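PDB 5DMP: DNA ligase D 3'-phosphoesterase domain-containing protein from Methanocella paludicola, which probably removes 3'-phosphate and 3'-ribonucleotide groups from DNA ends during archaeal non-homologous end joining, as the phosphoesterases of the LigD family do. Local coordinates for residues A[55-58]-A[59-62]; A[159-162]-A[163-166]; A[81-85]-A[86-90]. All blocks are in the same frame, centred on the assembly; numbering follows the deposited sequence.

Interaction 1 of 3, residues A[55-58]-A[59-62]; sequences IGYA and TFEG. With VN4 (oxido(dioxo)vanadium), chain J.
The ring of Tyr57 carries Phe60 on one face and bound vanadate at its edge. CB of Phe60 sits nearly over the middle of the tyrosine ring, 4.0 Å from its centroid and 12° off the normal, a CH-pi contact. The phenyl ring follows its own CB across the same face, with its centroid 5.2 Å from that of Tyr57 and the two planes inclined at 32°. On the Phe60 ring, one face has the backbone N of Gly62 above it, toward the rim.

This happens where a 3-10 turn beginning at Ile55 leads from strand 45-53 toward strand 62-64 in the beta-rich phosphoesterase domain. The turn's geometry brings residues three apart together: Phe60 N donates to Tyr57 O over 2.9 Å. Ala58 N makes the equivalent backbone bond to Ile55 O. Gln9, on strand 5-12, gives its NE2 to both Tyr57 O and Phe60 O, tying the bend to the sheet.

CG of Tyr57 lies anti to the backbone N (chi1 -158°), which sends the phenol out to the vanadate; the side chains of Tyr57 and Phe60 cross obliquely. Phe60 also packs on Val74, while the Tyr57 ring meets that of His53; both of these partners line the vanadate pocket with Tyr57. Vanadate is a common stand-in for phosphate, so this pocket is consistent with the place where a terminal phosphate is handled. His53 NE2 holds the anion as well, and Tyr57 OH donates to vanadate O2 at 2.7 Å, with CD2 of Phe60 3.6 Å from the same hydroxyl oxygen.

Interaction 2 of 3, residues A[159-162]-A[163-166]; sequences GRTM and DEIA. With EDO (1,2-ethanediol), chain B.
Thr161 and Glu164 grip each other through two reciprocal hydrogen bonds, the capping box that starts helix 162-167. Thr161, the N-cap, takes the amide of Glu164 on OG1 at 3.0 Å, and its own N-H goes back to Glu164 OE1 at 2.9 Å. That second bond is nearly straight, 167° at the hydrogen, and reaches OE1 from above the carboxylate plane. The threonine torsion makes the first possible: chi1 of 63° sets OG1 between the backbone N and the carbonyl carbon, facing the first turn.

Regular helical bonding takes over at once. Ile165 N donates to Thr161 O, and Ala166 N to Met162 O. The amides of Met162 and Asp163 are instead taken up by an ethanediol, probably from the crystallisation liquor: Met162 N reaches its O2 at 2.8 Å and Asp163 N its O1 at 3.1 Å.

Apolar contact comes from Arg160 and Ile165, whose side chains cross at about a right angle. CG1 of Ile165 lies over one face of the guanidinium, off toward its rim and 3.8 Å from Arg160 CZ, with Arg160 CB also against it. The arginine chain bends at chi3 (-60°) and carries its charged end past the isoleucine.

Charge pairing is made with residues beyond these segments. NH2 of Arg160 bridges to Glu61 and NH1 to Glu168, while NE bonds Thr158; Asp163 pairs with Lys167 one turn along the helix. The Glu164 carboxylate is turned to the cap, and its charged atoms do not contact those of Arg160. Chemically, the box supplies acceptors for two amides at the opening of the helix, and the negative charge of Glu164, set beside that N-terminus, would probably be favoured by the helix dipole.

Interaction 3 of 3, residues A[81-85]-A[86-90]; sequences TYRNL and REEKP
Asn84 reaches forward over the turn made by Leu85, Arg86 and Glu87. From CB, chi1 of 172° places CG opposite the backbone N, and CG comes within 3.7 Å of Arg86 N. The amide then divides its work. OD1 accepts from Arg86 N at 2.9 Å, a somewhat bent bond (141° at the hydrogen) whose donor stands above the amide plane, and it also lies 3.5 Å from Arg86 CB. ND2 passes 3.6 Å from CG of Glu87 and gives its hydrogen bond to Met95 O farther along the chain. The side chain thus bonds across two residues in one direction and to the approach of helix 97-103 in the other.

Here the long strand 72-84, which pairs with strand 105-111, gives out into a 3-10 turn and then an inverse gamma turn centred on Glu88. The Asx turn closed by Arg86 N to Asn84 OD1 marks the changeover, joined by a weak backbone bond from Glu87 N to Asn84 O and a firmer one, 3.0 Å, from Glu88 N to Leu85 O. Without the amide, an alanine here would probably leave Arg86 N and Met95 O each short of a partner and the turn less firmly tied.

On the outer side, Arg83 NH1 and Glu88 OE2 form a long salt bridge of 3.8 Å, the carboxylate oxygen lying at the guanidinium edge and also 4.0 Å from Leu85 CD2. Arg83 also pairs on strand 105-111, its NE in a salt bridge with Glu111 and its guanidinium in a cation-pi contact with Phe109. Arg86 sends its own guanidinium to Gln103 and Lys105 O.

From the N terminus, interaction 1 comes first, turning the chain between strand 45-53 and strand 62-64 beside the vanadate pocket. Interaction 3 follows where strand 72-84 ends and the chain heads for helix 97-103, its centre about 25 Å from that of interaction 1. Interaction 2 opens the last helix, 162-167, near the C terminus. Each is local, within one unbroken run of chain, so the three run in series and none nests in or crosses another. Interactions 1 and 2 nevertheless touch: besides the Glu61-Arg160 bridge, Ile165 packs on Glu61 and Gly62, fastening the C-terminal helix to the sheet. Interaction 3 touches neither.

Interaction 1 of 3, residues A[55-58]-A[59-62]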
loop_
_atom_site.group_PDB
_atom_site.type_symbol
_atom_site.label_atom_id
_atom_site.label_comp_id
_atom_site.label_asym_id
_atom_site.label_seq_id
_atom_site.Cartn_x
_atom_site.Cartn_y
_atom_site.Cartn_z
ATOM N N ILE A 55 -7.098 -11.559 -5.425
ATOM C CA ILE A 55 -7.362 -10.316 -6.204
ATOM C C ILE A 55 -8.703 -9.702 -5.846
ATOM O O ILE A 55 -8.776 -8.481 -5.674
ATOM C CB ILE A 55 -7.191 -10.559 -7.712
ATOM C CG1 ILE A 55 -5.687 -10.664 -8.028
ATOM C CG2 ILE A 55 -7.840 -9.426 -8.529
ATOM C CD1 ILE A 55 -5.431 -11.259 -9.390
ATOM N N GLY A 56 -9.751 -10.514 -5.625
ATOM C CA GLY A 56 -11.068 -9.947 -5.328
ATOM C C GLY A 56 -11.180 -9.262 -3.955
ATOM O O GLY A 56 -12.078 -8.451 -3.738
ATOM N N TYR A 57 -10.241 -9.538 -3.029
ATOM C CA TYR A 57 -10.182 -8.798 -1.756
ATOM C C TYR A 57 -9.900 -7.301 -1.889
ATOM O O TYR A 57 -10.176 -6.515 -0.958
ATOM C CB TYR A 57 -9.084 -9.441 -0.878
ATOM C CG TYR A 57 -9.253 -9.173 0.570
ATOM C CD1 TYR A 57 -10.188 -9.889 1.309
ATOM C CD2 TYR A 57 -8.506 -8.181 1.232
ATOM C CE1 TYR A 57 -10.338 -9.672 2.696
ATOM C CE2 TYR A 57 -8.700 -7.912 2.593
ATOM C CZ TYR A 57 -9.607 -8.698 3.319
ATOM O OH TYR A 57 -9.787 -8.526 4.651
ATOM N N ALA A 58 -9.393 -6.875 -3.041
ATOM C CA ALA A 58 -9.085 -5.415 -3.206
ATOM C C ALA A 58 -10.280 -4.471 -2.952
ATOM O O ALA A 58 -10.118 -3.311 -2.536
ATOM C CB ALA A 58 -8.532 -5.169 -4.595
ATOM N N THR A 59 -11.509 -4.937 -3.202
ATOM C CA THR A 59 -12.680 -4.051 -2.943
ATOM C C THR A 59 -13.449 -4.494 -1.693
ATOM O O THR A 59 -14.578 -4.042 -1.486
ATOM C CB THR A 59 -13.625 -3.992 -4.181
ATOM O OG1 THR A 59 -14.012 -5.332 -4.480
ATOM C CG2 THR A 59 -12.860 -3.491 -5.399
ATOM N N PHE A 60 -12.852 -5.331 -0.828
ATOM C CA PHE A 60 -13.526 -5.689 0.410
ATOM C C PHE A 60 -13.547 -4.486 1.357
ATOM O O PHE A 60 -12.463 -3.948 1.692
ATOM C CB PHE A 60 -12.830 -6.873 1.148
ATOM C CG PHE A 60 -13.442 -7.138 2.474
ATOM C CD1 PHE A 60 -14.817 -7.470 2.559
ATOM C CD2 PHE A 60 -12.763 -6.849 3.650
ATOM C CE1 PHE A 60 -15.427 -7.681 3.792
ATOM C CE2 PHE A 60 -13.378 -7.055 4.869
ATOM C CZ PHE A 60 -14.707 -7.461 4.948
ATOM N N GLU A 61 -14.751 -4.060 1.784
ATOM C CA GLU A 61 -14.881 -2.980 2.767
ATOM C C GLU A 61 -15.978 -3.441 3.703
ATOM O O GLU A 61 -17.054 -3.751 3.191
ATOM C CB GLU A 61 -15.330 -1.696 2.022
ATOM C CG GLU A 61 -15.633 -0.557 2.973
ATOM C CD GLU A 61 -15.588 0.779 2.244
ATOM O OE1 GLU A 61 -14.477 1.212 1.872
ATOM O OE2 GLU A 61 -16.686 1.410 2.070
ATOM N N GLY A 62 -15.732 -3.557 5.004
ATOM C CA GLY A 62 -16.776 -4.144 5.910
ATOM C C GLY A 62 -16.100 -4.590 7.199
ATOM O O GLY A 62 -15.056 -4.067 7.564
HETATM V V VN4 J . -6.420 -8.458 6.109
HETATM O O1 VN4 J . -7.069 -10.234 5.779
HETATM O O2 VN4 J . -7.949 -7.278 6.187
HETATM O O3 VN4 J . -4.567 -8.098 6.299
#

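Interaction 2 of 3, residues A[159-162]-A[163-166]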
loop_
_atom_site.group_PDB
_atom_site.type_symbol
_atom_site.label_atom_id
_atom_site.label_comp_id
_atom_site.label_asym_id
_atom_site.label_seq_id
_atom_site.Cartn_x
_atom_site.Cartn_y
_atom_site.Cartn_z
ATOM N N GLY A 159 -17.059 6.735 0.209
ATOM C CA GLY A 159 -16.981 8.004 0.946
ATOM C C GLY A 159 -17.261 7.877 2.437
ATOM O O GLY A 159 -17.175 8.871 3.150
ATOM N N ARG A 160 -17.568 6.657 2.923
ATOM C CA ARG A 160 -17.826 6.422 4.368
ATOM C C ARG A 160 -16.637 6.640 5.268
ATOM O O ARG A 160 -15.475 6.365 4.876
ATOM C CB ARG A 160 -18.398 5.015 4.643
ATOM C CG ARG A 160 -19.860 4.885 4.160
ATOM C CD ARG A 160 -20.418 3.481 4.373
ATOM N NE ARG A 160 -19.641 2.454 3.656
ATOM C CZ ARG A 160 -19.825 1.145 3.801
ATOM N NH1 ARG A 160 -20.805 0.644 4.616
ATOM N NH2 ARG A 160 -19.020 0.334 3.129
ATOM N N THR A 161 -16.920 7.031 6.520
ATOM C CA THR A 161 -15.910 7.019 7.544
ATOM C C THR A 161 -15.717 5.595 8.083
ATOM O O THR A 161 -16.556 4.723 7.853
ATOM C CB THR A 161 -16.292 7.883 8.756
ATOM O OG1 THR A 161 -17.489 7.316 9.358
ATOM C CG2 THR A 161 -16.508 9.344 8.344
ATOM N N MET A 162 -14.640 5.398 8.865
ATOM C CA MET A 162 -14.439 4.106 9.544
ATOM C C MET A 162 -15.619 3.747 10.450
ATOM O O MET A 162 -16.105 2.637 10.428
ATOM C CB MET A 162 -13.067 4.071 10.279
ATOM C CG MET A 162 -12.697 2.650 10.706
ATOM S SD MET A 162 -12.005 1.770 9.230
ATOM C CE MET A 162 -11.102 2.996 8.427
ATOM N N ASP A 163 -16.147 4.717 11.187
ATOM C CA ASP A 163 -17.273 4.377 12.086
ATOM C C ASP A 163 -18.559 4.049 11.314
ATOM O O ASP A 163 -19.297 3.144 11.693
ATOM C CB ASP A 163 -17.526 5.532 13.067
ATOM C CG ASP A 163 -18.652 5.200 14.070
ATOM O OD1 ASP A 163 -18.668 4.065 14.625
ATOM O OD2 ASP A 163 -19.546 6.056 14.288
ATOM N N GLU A 164 -18.814 4.731 10.186
ATOM C CA GLU A 164 -19.917 4.306 9.324
ATOM C C GLU A 164 -19.803 2.893 8.775
ATOM O O GLU A 164 -20.830 2.143 8.736
ATOM C CB GLU A 164 -20.151 5.287 8.156
ATOM C CG GLU A 164 -20.729 6.598 8.675
ATOM C CD GLU A 164 -20.507 7.818 7.752
ATOM O OE1 GLU A 164 -19.715 7.769 6.789
ATOM O OE2 GLU A 164 -21.114 8.885 8.052
ATOM N N ILE A 165 -18.576 2.501 8.374
ATOM C CA ILE A 165 -18.368 1.122 7.902
ATOM C C ILE A 165 -18.628 0.119 9.080
ATOM O O ILE A 165 -19.352 -0.842 8.908
ATOM C CB ILE A 165 -16.942 0.904 7.291
ATOM C CG1 ILE A 165 -16.812 1.819 6.051
ATOM C CG2 ILE A 165 -16.688 -0.564 6.894
ATOM C CD1 ILE A 165 -15.337 1.933 5.661
ATOM N N ALA A 166 -18.063 0.407 10.241
ATOM C CA ALA A 166 -18.224 -0.468 11.460
ATOM C C ALA A 166 -19.752 -0.601 11.777
ATOM O O ALA A 166 -20.238 -1.709 11.981
ATOM C CB ALA A 166 -17.434 0.097 12.644
HETATM C C1 EDO B . -13.620 8.368 11.383
HETATM O O1 EDO B . -14.613 7.382 11.817
HETATM C C2 EDO B . -12.448 7.756 10.616
HETATM O O2 EDO B . -12.758 7.437 9.232
#

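Interaction 3 of 3, residues A[81-85]-A[86-90]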
loop_
_atom_site.group_PDB
_atom_site.type_symbol
_atom_site.label_atom_id
_atom_site.label_comp_id
_atom_site.label_asym_id
_atom_site.label_seq_id
_atom_site.Cartn_x
_atom_site.Cartn_y
_atom_site.Cartn_z
ATOM N N THR A 81 -4.298 1.350 -10.037
ATOM C CA THR A 81 -3.388 0.429 -10.687
ATOM C C THR A 81 -1.972 0.954 -10.449
ATOM O O THR A 81 -1.807 1.973 -9.735
ATOM C CB THR A 81 -3.662 0.383 -12.237
ATOM O OG1 THR A 81 -3.549 1.691 -12.801
ATOM C CG2 THR A 81 -5.114 -0.136 -12.530
ATOM N N TYR A 82 -0.954 0.278 -10.978
ATOM C CA TYR A 82 0.404 0.817 -10.864
ATOM C C TYR A 82 1.196 0.410 -12.078
ATOM O O TYR A 82 0.780 -0.500 -12.809
ATOM C CB TYR A 82 1.074 0.257 -9.562
ATOM C CG TYR A 82 1.411 -1.215 -9.621
ATOM C CD1 TYR A 82 2.670 -1.633 -10.070
ATOM C CD2 TYR A 82 0.482 -2.194 -9.182
ATOM C CE1 TYR A 82 3.021 -2.977 -10.093
ATOM C CE2 TYR A 82 0.813 -3.554 -9.234
ATOM C CZ TYR A 82 2.039 -3.936 -9.682
ATOM O OH TYR A 82 2.337 -5.260 -9.714
ATOM N N ARG A 83 2.331 1.061 -12.287
ATOM C CA ARG A 83 3.226 0.732 -13.383
ATOM C C ARG A 83 4.571 0.404 -12.744
ATOM O O ARG A 83 5.012 1.048 -11.776
ATOM C CB ARG A 83 3.444 1.949 -14.351
ATOM C CG ARG A 83 2.182 2.444 -15.014
ATOM C CD ARG A 83 2.506 3.557 -16.016
ATOM N NE ARG A 83 2.334 4.933 -15.482
ATOM C CZ ARG A 83 3.364 5.684 -15.252
ATOM N NH1 ARG A 83 4.605 5.171 -15.432
ATOM N NH2 ARG A 83 3.182 6.956 -14.877
ATOM N N ASN A 84 5.255 -0.583 -13.315
ATOM C CA ASN A 84 6.531 -0.993 -12.743
ATOM C C ASN A 84 7.635 -0.106 -13.376
ATOM O O ASN A 84 7.939 -0.271 -14.566
ATOM C CB ASN A 84 6.779 -2.445 -13.146
ATOM C CG ASN A 84 8.178 -2.905 -12.760
ATOM O OD1 ASN A 84 8.908 -2.217 -12.020
ATOM N ND2 ASN A 84 8.534 -4.087 -13.222
ATOM N N LEU A 85 8.249 0.795 -12.590
ATOM C CA LEU A 85 9.262 1.707 -13.134
ATOM C C LEU A 85 10.533 0.945 -13.532
ATOM O O LEU A 85 11.321 1.454 -14.353
ATOM C CB LEU A 85 9.597 2.810 -12.112
ATOM C CG LEU A 85 8.398 3.771 -11.938
ATOM C CD1 LEU A 85 8.657 4.735 -10.821
ATOM C CD2 LEU A 85 8.109 4.493 -13.237
ATOM N N ARG A 86 10.748 -0.228 -12.936
ATOM C CA ARG A 86 11.991 -0.986 -13.215
ATOM C C ARG A 86 12.039 -1.682 -14.572
ATOM O O ARG A 86 13.074 -2.263 -14.916
ATOM C CB ARG A 86 12.370 -1.922 -12.054
ATOM C CG ARG A 86 12.668 -1.104 -10.791
ATOM C CD ARG A 86 13.207 -1.922 -9.657
ATOM N NE ARG A 86 14.603 -2.257 -9.969
ATOM C CZ ARG A 86 15.299 -3.272 -9.448
ATOM N NH1 ARG A 86 14.773 -4.088 -8.537
ATOM N NH2 ARG A 86 16.580 -3.440 -9.838
ATOM N N GLU A 87 10.941 -1.628 -15.327
ATOM C CA GLU A 87 10.916 -1.987 -16.781
ATOM C C GLU A 87 11.408 -0.891 -17.683
ATOM O O GLU A 87 11.742 -1.147 -18.868
ATOM C CB GLU A 87 9.513 -2.362 -17.247
ATOM C CG GLU A 87 9.013 -3.693 -16.730
ATOM C CD GLU A 87 9.640 -4.938 -17.419
ATOM O OE1 GLU A 87 9.068 -6.038 -17.241
ATOM O OE2 GLU A 87 10.684 -4.860 -18.122
ATOM N N GLU A 88 11.477 0.327 -17.144
ATOM C CA GLU A 88 11.939 1.496 -17.931
ATOM C C GLU A 88 13.393 1.782 -17.885
ATOM O O GLU A 88 13.832 2.876 -17.518
ATOM C CB GLU A 88 11.131 2.699 -17.536
ATOM C CG GLU A 88 9.642 2.379 -17.651
ATOM C CD GLU A 88 8.813 3.649 -17.703
ATOM O OE1 GLU A 88 9.287 4.648 -18.333
ATOM O OE2 GLU A 88 7.720 3.660 -17.094
ATOM N N LYS A 89 14.183 0.794 -18.303
ATOM C CA LYS A 89 15.616 0.851 -18.046
ATOM C C LYS A 89 16.348 0.371 -19.284
ATOM O O LYS A 89 15.745 -0.288 -20.118
ATOM C CB LYS A 89 15.969 -0.050 -16.856
ATOM C CG LYS A 89 15.187 0.243 -15.585
ATOM C CD LYS A 89 15.892 1.268 -14.741
ATOM C CE LYS A 89 14.987 1.579 -13.570
ATOM N NZ LYS A 89 15.168 2.986 -13.133
ATOM N N PRO A 90 17.639 0.697 -19.393
ATOM C CA PRO A 90 18.411 0.104 -20.496
ATOM C C PRO A 90 18.523 -1.442 -20.341
ATOM O O PRO A 90 18.209 -1.999 -19.257
ATOM C CB PRO A 90 19.757 0.827 -20.388
ATOM C CG PRO A 90 19.876 1.281 -18.957
ATOM C CD PRO A 90 18.483 1.476 -18.457
#